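Local coordinates for actin-binding protein (Saccharomyces cerevisiae, PDB 1HQZ) that binds actin filaments, but not actin monomers, and recruits the Arp2/3 complex to their sides, this being its N-terminal ADF-homology (cofilin-like) domain, at residues A[5-10]-A[40-45]; A[63-68]-A[84-89]. All blocks are in the same frame, centred on the assembly; numbering follows the deposited sequence.

Contact 1: residues A[5-10]-A[40-45]; sequences PIDYTT and KKEYEP
With CG1 of I6 swung opposite the backbone N (chi1 -177°) and the Y43 ring turned back beside its own N (chi1 -84°), the isoleucine branch is set over one face of the ring. The pair joins the loop before helix 12-24 to outer strand 43-49 of the ADF-homology domain's mixed sheet. I6 CD1 makes a CH-pi contact 3.9 Å from the Y43 ring centroid, offset toward the rim, while I6 CG1 lies 3.4 Å from Y43 CD1; the two side chains cross at about a right angle. The one direct hydrogen bond between the segments runs from Y43 N to D7 O, 2.9 Å long with the donor almost in line with the C=O. D7 reaches forward: OD1 takes a weak bond from T9 N, an Asx turn, and a second weak one from T10 N. The D7 and E42 side chains run alongside each other with their carboxylate planes 60° apart. D7 OD2 lies 3.4 Å from E42 CG, against the aliphatic part of the glutamate, and 4.0 Å from E42 OE2, so some mutual repulsion is likely. T10 OG1 gives its proton to D7 OD2 at 2.9 Å, on the syn lone pair.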
loop_
_atom_site.group_PDB
_atom_site.type_symbol
_atom_site.label_atom_id
_atom_site.label_comp_id
_atom_site.label_asym_id
_atom_site.label_seq_id
_atom_site.Cartn_x
_atom_site.Cartn_y
_atom_site.Cartn_z
ATOM N N PRO A 5 2.448 -9.247 -15.770
ATOM C CA PRO A 5 1.562 -8.127 -15.428
ATOM C C PRO A 5 0.735 -8.386 -14.176
ATOM O O PRO A 5 0.360 -9.525 -13.896
ATOM C CB PRO A 5 0.681 -7.988 -16.670
ATOM C CG PRO A 5 1.545 -8.531 -17.770
ATOM C CD PRO A 5 2.144 -9.749 -17.120
ATOM N N ILE A 6 0.447 -7.326 -13.429
ATOM C CA ILE A 6 -0.338 -7.460 -12.212
ATOM C C ILE A 6 -1.822 -7.449 -12.540
ATOM O O ILE A 6 -2.261 -6.756 -13.454
ATOM C CB ILE A 6 -0.063 -6.309 -11.214
ATOM C CG1 ILE A 6 -0.865 -6.542 -9.929
ATOM C CG2 ILE A 6 -0.455 -4.969 -11.834
ATOM C CD1 ILE A 6 -0.710 -5.457 -8.888
ATOM N N ASP A 7 -2.595 -8.218 -11.788
ATOM C CA ASP A 7 -4.029 -8.253 -12.009
ATOM C C ASP A 7 -4.763 -7.683 -10.809
ATOM O O ASP A 7 -4.847 -8.326 -9.765
ATOM C CB ASP A 7 -4.498 -9.688 -12.282
ATOM C CG ASP A 7 -6.006 -9.841 -12.166
ATOM O OD1 ASP A 7 -6.741 -8.882 -12.505
ATOM O OD2 ASP A 7 -6.457 -10.928 -11.745
ATOM N N TYR A 8 -5.280 -6.468 -10.966
ATOM C CA TYR A 8 -6.026 -5.807 -9.899
ATOM C C TYR A 8 -7.408 -5.368 -10.371
ATOM O O TYR A 8 -8.064 -4.553 -9.718
ATOM C CB TYR A 8 -5.255 -4.587 -9.366
ATOM C CG TYR A 8 -4.788 -3.604 -10.424
ATOM C CD1 TYR A 8 -5.690 -2.982 -11.283
ATOM C CD2 TYR A 8 -3.439 -3.284 -10.552
ATOM C CE1 TYR A 8 -5.259 -2.063 -12.244
ATOM C CE2 TYR A 8 -2.998 -2.372 -11.502
ATOM C CZ TYR A 8 -3.911 -1.764 -12.343
ATOM O OH TYR A 8 -3.469 -0.841 -13.268
ATOM N N THR A 9 -7.851 -5.899 -11.508
ATOM C CA THR A 9 -9.160 -5.529 -12.041
ATOM C C THR A 9 -10.216 -6.604 -11.784
ATOM O O THR A 9 -11.408 -6.305 -11.702
ATOM C CB THR A 9 -9.078 -5.219 -13.551
ATOM O OG1 THR A 9 -8.452 -6.312 -14.232
ATOM C CG2 THR A 9 -8.268 -3.954 -13.789
ATOM N N THR A 10 -9.767 -7.847 -11.644
ATOM C CA THR A 10 -10.658 -8.969 -11.375
ATOM C C THR A 10 -11.453 -8.693 -10.109
ATOM O O THR A 10 -12.674 -8.875 -10.072
ATOM C CB THR A 10 -9.863 -10.277 -11.174
ATOM O OG1 THR A 10 -9.277 -10.674 -12.418
ATOM C CG2 THR A 10 -10.765 -11.384 -10.655
ATOM N N LYS A 40 -4.682 -17.753 -7.478
ATOM C CA LYS A 40 -4.718 -17.569 -8.924
ATOM C C LYS A 40 -3.936 -16.345 -9.380
ATOM O O LYS A 40 -4.121 -15.870 -10.501
ATOM C CB LYS A 40 -6.168 -17.441 -9.398
ATOM C CG LYS A 40 -7.060 -18.613 -9.012
ATOM C CD LYS A 40 -8.469 -18.438 -9.567
ATOM C CE LYS A 40 -9.335 -19.658 -9.287
ATOM N NZ LYS A 40 -10.680 -19.535 -9.926
ATOM N N LYS A 41 -3.068 -15.840 -8.507
ATOM C CA LYS A 41 -2.248 -14.659 -8.798
ATOM C C LYS A 41 -3.066 -13.397 -9.031
ATOM O O LYS A 41 -2.612 -12.467 -9.695
ATOM C CB LYS A 41 -1.350 -14.906 -10.012
ATOM C CG LYS A 41 -0.307 -15.976 -9.795
ATOM C CD LYS A 41 0.501 -16.197 -11.050
ATOM C CE LYS A 41 1.425 -17.394 -10.904
ATOM N NZ LYS A 41 2.099 -17.709 -12.198
ATOM N N GLU A 42 -4.275 -13.369 -8.485
ATOM C CA GLU A 42 -5.145 -12.206 -8.620
ATOM C C GLU A 42 -5.027 -11.383 -7.329
ATOM O O GLU A 42 -5.069 -11.936 -6.229
ATOM C CB GLU A 42 -6.595 -12.654 -8.820
ATOM C CG GLU A 42 -6.778 -13.714 -9.900
ATOM C CD GLU A 42 -8.220 -14.194 -10.022
ATOM O OE1 GLU A 42 -8.804 -14.616 -8.997
ATOM O OE2 GLU A 42 -8.765 -14.154 -11.146
ATOM N N TYR A 43 -4.862 -10.070 -7.456
ATOM C CA TYR A 43 -4.751 -9.238 -6.271
ATOM C C TYR A 43 -6.100 -8.850 -5.700
ATOM O O TYR A 43 -7.003 -8.436 -6.427
ATOM C CB TYR A 43 -3.946 -7.971 -6.558
ATOM C CG TYR A 43 -2.456 -8.177 -6.459
ATOM C CD1 TYR A 43 -1.746 -8.790 -7.491
ATOM C CD2 TYR A 43 -1.757 -7.786 -5.313
ATOM C CE1 TYR A 43 -0.371 -9.012 -7.390
ATOM C CE2 TYR A 43 -0.385 -8.002 -5.196
ATOM C CZ TYR A 43 0.303 -8.616 -6.238
ATOM O OH TYR A 43 1.659 -8.834 -6.132
ATOM N N GLU A 44 -6.226 -8.991 -4.386
ATOM C CA GLU A 44 -7.449 -8.633 -3.689
ATOM C C GLU A 44 -7.095 -8.158 -2.282
ATOM O O GLU A 44 -5.976 -8.371 -1.810
ATOM C CB GLU A 44 -8.391 -9.836 -3.626
ATOM C CG GLU A 44 -7.812 -11.051 -2.935
ATOM C CD GLU A 44 -8.714 -12.267 -3.067
ATOM O OE1 GLU A 44 -8.396 -13.323 -2.471
ATOM O OE2 GLU A 44 -9.740 -12.162 -3.772
ATOM N N PRO A 45 -8.038 -7.498 -1.598
ATOM C CA PRO A 45 -7.773 -7.013 -0.242
ATOM C C PRO A 45 -7.386 -8.160 0.671
ATOM O O PRO A 45 -8.107 -9.145 0.769
ATOM C CB PRO A 45 -9.103 -6.393 0.168
ATOM C CG PRO A 45 -9.655 -5.910 -1.128
ATOM C CD PRO A 45 -9.372 -7.075 -2.048
HETATM O O HOH W 1 -1.543 -10.423 -10.491
#

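Contact 2: residues A[63-68]-A[84-89]; sequences KVQYGL and IGWCPD
K63 O is wedged against two side chains of segment 84-89 at the open end of an antiparallel beta hairpin: it lies 3.1 Å from W86 CD1, at the edge of the indole, and 3.1 Å from P88 CD. V64 comes next, before the strand pairing begins; its CA is 3.2 Å from W86 O in a CA-H...O contact, and CG1 rests near the same oxygen. At Q65 the regular ladder starts. Q65 N donates to W86 O, and W86 N returns a 2.9 Å bond to Q65 O. The two side chains project alongside each other from one face, with the amide and indole planes 51° apart and Q65 OE1 3.7 Å from W86 CD1. W86 holds CG anti to its N (chi1 173°), which lays the indole beside K63 and Q65; NE1 hydrogen-bonds D60 O, while D60 N binds Q65 OE1. Replacing W86 by alanine would take away the indole, would probably leave D60 O without that donor and would probably open a gap beside K63 O and F59, whose ring stacks on the indole. Y66 forms the non-hydrogen-bonded pair with G85 and turns to the other face, its CD2 4.2 Å from CA of G85, which has no side chain. G67 closes the ladder with I84: G67 N reaches I84 O at 2.9 Å, and I84 N reaches G67 O at 2.8 Å. The strand segments run at 159°, close to antiparallel, in the middle of the sheet. Strand 32-37 bonds to the far edge of 65-71 and strand 116-120 to that of 80-86; helix 93-110 packs against V64, Y66 and C87.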
loop_
_atom_site.group_PDB
_atom_site.type_symbol
_atom_site.label_atom_id
_atom_site.label_comp_id
_atom_site.label_asym_id
_atom_site.label_seq_id
_atom_site.Cartn_x
_atom_site.Cartn_y
_atom_site.Cartn_z
ATOM N N LYS A 63 5.489 -12.597 -0.223
ATOM C CA LYS A 63 4.686 -12.106 -1.339
ATOM C C LYS A 63 4.912 -10.640 -1.642
ATOM O O LYS A 63 5.251 -9.852 -0.752
ATOM C CB LYS A 63 3.191 -12.286 -1.046
ATOM C CG LYS A 63 2.764 -13.692 -0.689
ATOM C CD LYS A 63 1.306 -13.693 -0.254
ATOM C CE LYS A 63 0.886 -15.042 0.288
ATOM N NZ LYS A 63 -0.548 -15.025 0.685
ATOM N N VAL A 64 4.712 -10.286 -2.908
ATOM C CA VAL A 64 4.821 -8.907 -3.349
ATOM C C VAL A 64 3.442 -8.330 -3.062
ATOM O O VAL A 64 2.435 -8.850 -3.540
ATOM C CB VAL A 64 5.092 -8.820 -4.864
ATOM C CG1 VAL A 64 4.932 -7.383 -5.345
ATOM C CG2 VAL A 64 6.473 -9.319 -5.166
ATOM N N GLN A 65 3.381 -7.265 -2.277
ATOM C CA GLN A 65 2.097 -6.672 -1.943
ATOM C C GLN A 65 2.121 -5.163 -2.042
ATOM O O GLN A 65 3.177 -4.549 -2.137
ATOM C CB GLN A 65 1.694 -7.063 -0.520
ATOM C CG GLN A 65 1.725 -8.561 -0.245
ATOM C CD GLN A 65 1.532 -8.878 1.224
ATOM O OE1 GLN A 65 2.256 -8.369 2.080
ATOM N NE2 GLN A 65 0.557 -9.721 1.521
ATOM N N TYR A 66 0.944 -4.559 -1.997
ATOM C CA TYR A 66 0.862 -3.117 -2.053
ATOM C C TYR A 66 -0.025 -2.670 -0.921
ATOM O O TYR A 66 -1.060 -3.282 -0.652
ATOM C CB TYR A 66 0.306 -2.668 -3.407
ATOM C CG TYR A 66 1.113 -3.232 -4.557
ATOM C CD1 TYR A 66 0.861 -4.509 -5.046
ATOM C CD2 TYR A 66 2.195 -2.532 -5.076
ATOM C CE1 TYR A 66 1.679 -5.084 -6.022
ATOM C CE2 TYR A 66 3.020 -3.088 -6.048
ATOM C CZ TYR A 66 2.756 -4.370 -6.510
ATOM O OH TYR A 66 3.594 -4.940 -7.432
ATOM N N GLY A 67 0.414 -1.620 -0.235
ATOM C CA GLY A 67 -0.341 -1.090 0.882
ATOM C C GLY A 67 -0.737 0.345 0.609
ATOM O O GLY A 67 -0.067 1.064 -0.142
ATOM N N LEU A 68 -1.830 0.760 1.238
ATOM C CA LEU A 68 -2.365 2.108 1.079
ATOM C C LEU A 68 -2.806 2.570 2.447
ATOM O O LEU A 68 -3.529 1.851 3.137
ATOM C CB LEU A 68 -3.578 2.069 0.144
ATOM C CG LEU A 68 -4.432 3.322 -0.027
ATOM C CD1 LEU A 68 -3.710 4.322 -0.902
ATOM C CD2 LEU A 68 -5.768 2.926 -0.663
ATOM N N ILE A 84 2.657 1.858 -0.345
ATOM C CA ILE A 84 3.864 1.082 -0.137
ATOM C C ILE A 84 3.972 -0.085 -1.102
ATOM O O ILE A 84 3.051 -0.879 -1.233
ATOM C CB ILE A 84 3.923 0.562 1.325
ATOM C CG1 ILE A 84 4.163 1.750 2.262
ATOM C CG2 ILE A 84 5.015 -0.492 1.480
ATOM C CD1 ILE A 84 4.094 1.411 3.715
ATOM N N GLY A 85 5.103 -0.152 -1.794
ATOM C CA GLY A 85 5.364 -1.237 -2.712
ATOM C C GLY A 85 6.255 -2.198 -1.941
ATOM O O GLY A 85 7.439 -1.949 -1.738
ATOM N N TRP A 86 5.661 -3.294 -1.499
ATOM C CA TRP A 86 6.354 -4.310 -0.721
ATOM C C TRP A 86 6.865 -5.418 -1.650
ATOM O O TRP A 86 6.078 -6.143 -2.266
ATOM C CB TRP A 86 5.371 -4.841 0.328
ATOM C CG TRP A 86 5.844 -5.995 1.126
ATOM C CD1 TRP A 86 5.548 -7.309 0.911
ATOM C CD2 TRP A 86 6.683 -5.954 2.282
ATOM N NE1 TRP A 86 6.142 -8.087 1.865
ATOM C CE2 TRP A 86 6.850 -7.288 2.719
ATOM C CE3 TRP A 86 7.313 -4.923 2.993
ATOM C CZ2 TRP A 86 7.623 -7.624 3.837
ATOM C CZ3 TRP A 86 8.082 -5.254 4.110
ATOM C CH2 TRP A 86 8.229 -6.599 4.519
ATOM N N CYS A 87 8.188 -5.531 -1.757
ATOM C CA CYS A 87 8.816 -6.525 -2.630
ATOM C C CYS A 87 9.904 -7.274 -1.871
ATOM O O CYS A 87 11.086 -7.004 -2.066
ATOM C CB CYS A 87 9.428 -5.816 -3.849
ATOM S SG CYS A 87 10.093 -6.895 -5.142
ATOM N N PRO A 88 9.518 -8.239 -1.013
ATOM C CA PRO A 88 10.447 -9.042 -0.202
ATOM C C PRO A 88 11.312 -9.986 -1.026
ATOM O O PRO A 88 10.909 -10.431 -2.101
ATOM C CB PRO A 88 9.514 -9.786 0.746
ATOM C CG PRO A 88 8.338 -10.073 -0.140
ATOM C CD PRO A 88 8.141 -8.758 -0.890
ATOM N N ASP A 89 12.507 -10.279 -0.519
ATOM C CA ASP A 89 13.435 -11.159 -1.217
ATOM C C ASP A 89 12.847 -12.534 -1.503
ATOM O O ASP A 89 13.072 -13.090 -2.575
ATOM C CB ASP A 89 14.741 -11.321 -0.419
ATOM C CG ASP A 89 15.529 -10.020 -0.301
ATOM O OD1 ASP A 89 15.284 -9.086 -1.101
ATOM O OD2 ASP A 89 16.408 -9.932 0.587
#

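Contact 1 lies at the surface, contact 2 in the buried middle of the same five-stranded sheet, their centres about 13 Å apart. The first ties a loop to an outermost strand with one direct backbone bond, a ring face and partly exposed carboxylates; the second is a ladder of four backbone bonds between central strands. Strand 32-37 separates 43-49 from 65-71, yet Y43 links the two sites directly: its OH probably hydrogen-bonds V64 O at 2.7 Å, and its ring meets that of Y66 with planes about 60° apart. I6 CD1 also packs on Y66 CE1, so I6, Y43 and Y66 meet one another. Helix 93-110 touches side chains from both contacts.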